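Local structure of alpha-amylase G-6 (Bacillus halodurans, 2C3G) at residues A[23-28]-A[59-64]. The protein carries a family 26 carbohydrate-binding module, the domain described here, which probably binds the alpha-glucan chains of starch for the amylase. Sequence-based numbering, arbitrary orientation.
Sequences YYYDTN and SVRLLF
Tyr-23 and Tyr-25 pair with Leu-63 and Arg-61 as hydrogen-bonded antiparallel pairs, Tyr-24 facing Leu-62 between them, until a beta bulge at Asp-26 and Thr-27 shifts the register by one and Asn-28 pairs with Ser-59. At the bulge, a water links Asp-26 O to Ser-59 OG.

The Tyr-25 ring, with CG between the backbone N and carbonyl carbon (chi1 56°), leans over Arg-61, whose CB sits under one face, 3.6 Å from the ring centroid, a CH-pi contact. Leu-63 CD1 fills in at the ring edge, 4.0 Å from Tyr-25 CE1, and also meets the edge of Tyr-23. Arg-61 then runs past the Asp-26 carboxylate, turned 38° from its guanidinium; Arg-61 NH2 and Asp-26 OD2, 3.3 Å apart, form a salt bridge whose hydrogen bond is weak, bent to 123°. Tyr-25 OH is hydrogen-bonded to Gly-79 N in strand 71-82. With an alanine in place of Tyr-25, Arg-61 CB would probably lose its aromatic cover and Gly-79 N its hydroxyl partner.

On the side of the sheet where Tyr-24 and Leu-62 point, Val-60 CG2 touches Thr-27 CG2 (3.7 Å) and Tyr-24 CD2 (3.9 Å), a close triangle with Thr-27 CG2 at the Tyr-24 ring edge. Tyr-24 and Val-60 pack on Ile-54 of strand 49-55, setting the antiparallel sheet, strand 59-66 at its middle, against the mixed one, as in the beta-sandwich of starch-binding modules.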
loop_
_atom_site.group_PDB
_atom_site.type_symbol
_atom_site.label_atom_id
_atom_site.label_comp_id
_atom_site.label_asym_id
_atom_site.label_seq_id
_atom_site.Cartn_x
_atom_site.Cartn_y
_atom_site.Cartn_z
ATOM N N TYR A 23 -0.709 4.561 2.967
ATOM C CA TYR A 23 -1.427 4.824 4.203
ATOM C C TYR A 23 -2.288 3.613 4.581
ATOM O O TYR A 23 -3.000 3.067 3.741
ATOM C CB TYR A 23 -2.289 6.099 4.083
ATOM C CG TYR A 23 -3.077 6.376 5.342
ATOM C CD1 TYR A 23 -2.427 6.716 6.522
ATOM C CD2 TYR A 23 -4.472 6.254 5.363
ATOM C CE1 TYR A 23 -3.134 6.944 7.676
ATOM C CE2 TYR A 23 -5.186 6.495 6.516
ATOM C CZ TYR A 23 -4.509 6.831 7.669
ATOM O OH TYR A 23 -5.198 7.066 8.833
ATOM N N TYR A 24 -2.206 3.213 5.847
ATOM C CA TYR A 24 -2.906 2.028 6.377
ATOM C C TYR A 24 -3.298 2.188 7.850
ATOM O O TYR A 24 -2.574 2.784 8.649
ATOM C CB TYR A 24 -2.072 0.748 6.206
ATOM C CG TYR A 24 -0.753 0.776 6.931
ATOM C CD1 TYR A 24 0.368 1.344 6.334
ATOM C CD2 TYR A 24 -0.622 0.234 8.213
ATOM C CE1 TYR A 24 1.575 1.390 6.985
ATOM C CE2 TYR A 24 0.597 0.264 8.884
ATOM C CZ TYR A 24 1.696 0.856 8.257
ATOM O OH TYR A 24 2.925 0.900 8.883
ATOM N N TYR A 25 -4.456 1.630 8.190
ATOM C CA TYR A 25 -4.998 1.715 9.540
ATOM C C TYR A 25 -5.681 0.384 9.901
ATOM O O TYR A 25 -5.480 -0.618 9.216
ATOM C CB TYR A 25 -5.954 2.918 9.666
ATOM C CG TYR A 25 -7.090 2.912 8.664
ATOM C CD1 TYR A 25 -6.885 3.334 7.360
ATOM C CD2 TYR A 25 -8.369 2.492 9.024
ATOM C CE1 TYR A 25 -7.898 3.340 6.440
ATOM C CE2 TYR A 25 -9.408 2.490 8.091
ATOM C CZ TYR A 25 -9.163 2.919 6.801
ATOM O OH TYR A 25 -10.151 2.930 5.838
ATOM N N ASP A 26 -6.530 0.389 10.931
ATOM C CA ASP A 26 -6.937 -0.841 11.616
ATOM C C ASP A 26 -6.234 -2.120 11.146
ATOM O O ASP A 26 -6.773 -2.929 10.422
ATOM C CB ASP A 26 -8.462 -0.963 11.982
ATOM C CG ASP A 26 -9.399 -1.163 10.783
ATOM O OD1 ASP A 26 -9.774 -0.150 10.144
ATOM O OD2 ASP A 26 -9.906 -2.274 10.478
ATOM N N THR A 27 -4.983 -2.203 11.587
ATOM C CA THR A 27 -4.095 -3.341 11.459
ATOM C C THR A 27 -4.512 -4.432 12.421
ATOM O O THR A 27 -5.027 -4.149 13.507
ATOM C CB THR A 27 -2.647 -2.896 11.827
ATOM O OG1 THR A 27 -2.645 -2.260 13.117
ATOM C CG2 THR A 27 -2.133 -1.784 10.887
ATOM N N ASN A 28 -4.272 -5.678 12.034
ATOM C CA ASN A 28 -4.505 -6.818 12.915
ATOM C C ASN A 28 -3.453 -7.890 12.581
ATOM O O ASN A 28 -3.373 -8.339 11.434
ATOM C CB ASN A 28 -5.959 -7.337 12.757
ATOM C CG ASN A 28 -6.274 -8.561 13.651
ATOM O OD1 ASN A 28 -5.586 -8.830 14.635
ATOM N ND2 ASN A 28 -7.335 -9.302 13.296
ATOM N N SER A 59 -3.931 -8.491 8.396
ATOM C CA SER A 59 -4.877 -7.678 7.641
ATOM C C SER A 59 -4.700 -6.208 7.968
ATOM O O SER A 59 -4.136 -5.880 8.997
ATOM C CB SER A 59 -6.328 -8.163 7.817
ATOM O OG SER A 59 -6.751 -8.130 9.162
ATOM N N VAL A 60 -5.194 -5.346 7.086
ATOM C CA VAL A 60 -4.927 -3.909 7.079
ATOM C C VAL A 60 -6.039 -3.291 6.259
ATOM O O VAL A 60 -6.760 -4.001 5.541
ATOM C CB VAL A 60 -3.530 -3.614 6.440
ATOM C CG1 VAL A 60 -3.595 -2.754 5.160
ATOM C CG2 VAL A 60 -2.567 -3.066 7.440
ATOM N N ARG A 61 -6.198 -1.975 6.399
ATOM C CA ARG A 61 -7.050 -1.175 5.536
ATOM C C ARG A 61 -6.118 -0.167 4.912
ATOM O O ARG A 61 -5.380 0.481 5.625
ATOM C CB ARG A 61 -8.129 -0.450 6.356
ATOM C CG ARG A 61 -9.537 -0.919 6.090
ATOM C CD ARG A 61 -10.275 -1.326 7.333
ATOM N NE ARG A 61 -11.694 -1.591 7.056
ATOM C CZ ARG A 61 -12.354 -2.685 7.429
ATOM N NH1 ARG A 61 -13.627 -2.818 7.120
ATOM N NH2 ARG A 61 -11.752 -3.657 8.095
ATOM N N LEU A 62 -6.137 -0.032 3.586
ATOM C CA LEU A 62 -5.137 0.828 2.938
ATOM C C LEU A 62 -5.592 1.794 1.826
ATOM O O LEU A 62 -6.556 1.562 1.104
ATOM C CB LEU A 62 -3.923 -0.006 2.483
ATOM C CG LEU A 62 -4.078 -0.995 1.312
ATOM C CD1 LEU A 62 -3.956 -0.276 -0.025
ATOM C CD2 LEU A 62 -3.065 -2.119 1.439
ATOM N N LEU A 63 -4.863 2.891 1.707
ATOM C CA LEU A 63 -5.009 3.786 0.562
ATOM C C LEU A 63 -3.624 4.138 0.028
ATOM O O LEU A 63 -2.669 4.218 0.783
ATOM C CB LEU A 63 -5.746 5.077 0.955
ATOM C CG LEU A 63 -7.168 4.995 1.511
ATOM C CD1 LEU A 63 -7.167 5.248 3.020
ATOM C CD2 LEU A 63 -8.071 5.980 0.822
ATOM N N PHE A 64 -3.542 4.351 -1.277
ATOM C CA PHE A 64 -2.370 4.941 -1.912
ATOM C C PHE A 64 -2.548 6.451 -1.968
ATOM O O PHE A 64 -3.673 6.946 -2.079
ATOM C CB PHE A 64 -2.186 4.365 -3.320
ATOM C CG PHE A 64 -2.119 2.868 -3.336
ATOM C CD1 PHE A 64 -1.013 2.212 -2.807
ATOM C CD2 PHE A 64 -3.181 2.116 -3.823
ATOM C CE1 PHE A 64 -0.953 0.815 -2.784
ATOM C CE2 PHE A 64 -3.131 0.712 -3.813
ATOM C CZ PHE A 64 -2.021 0.061 -3.287
HETATM O O HOH W 1 -7.726 -5.723 9.788
#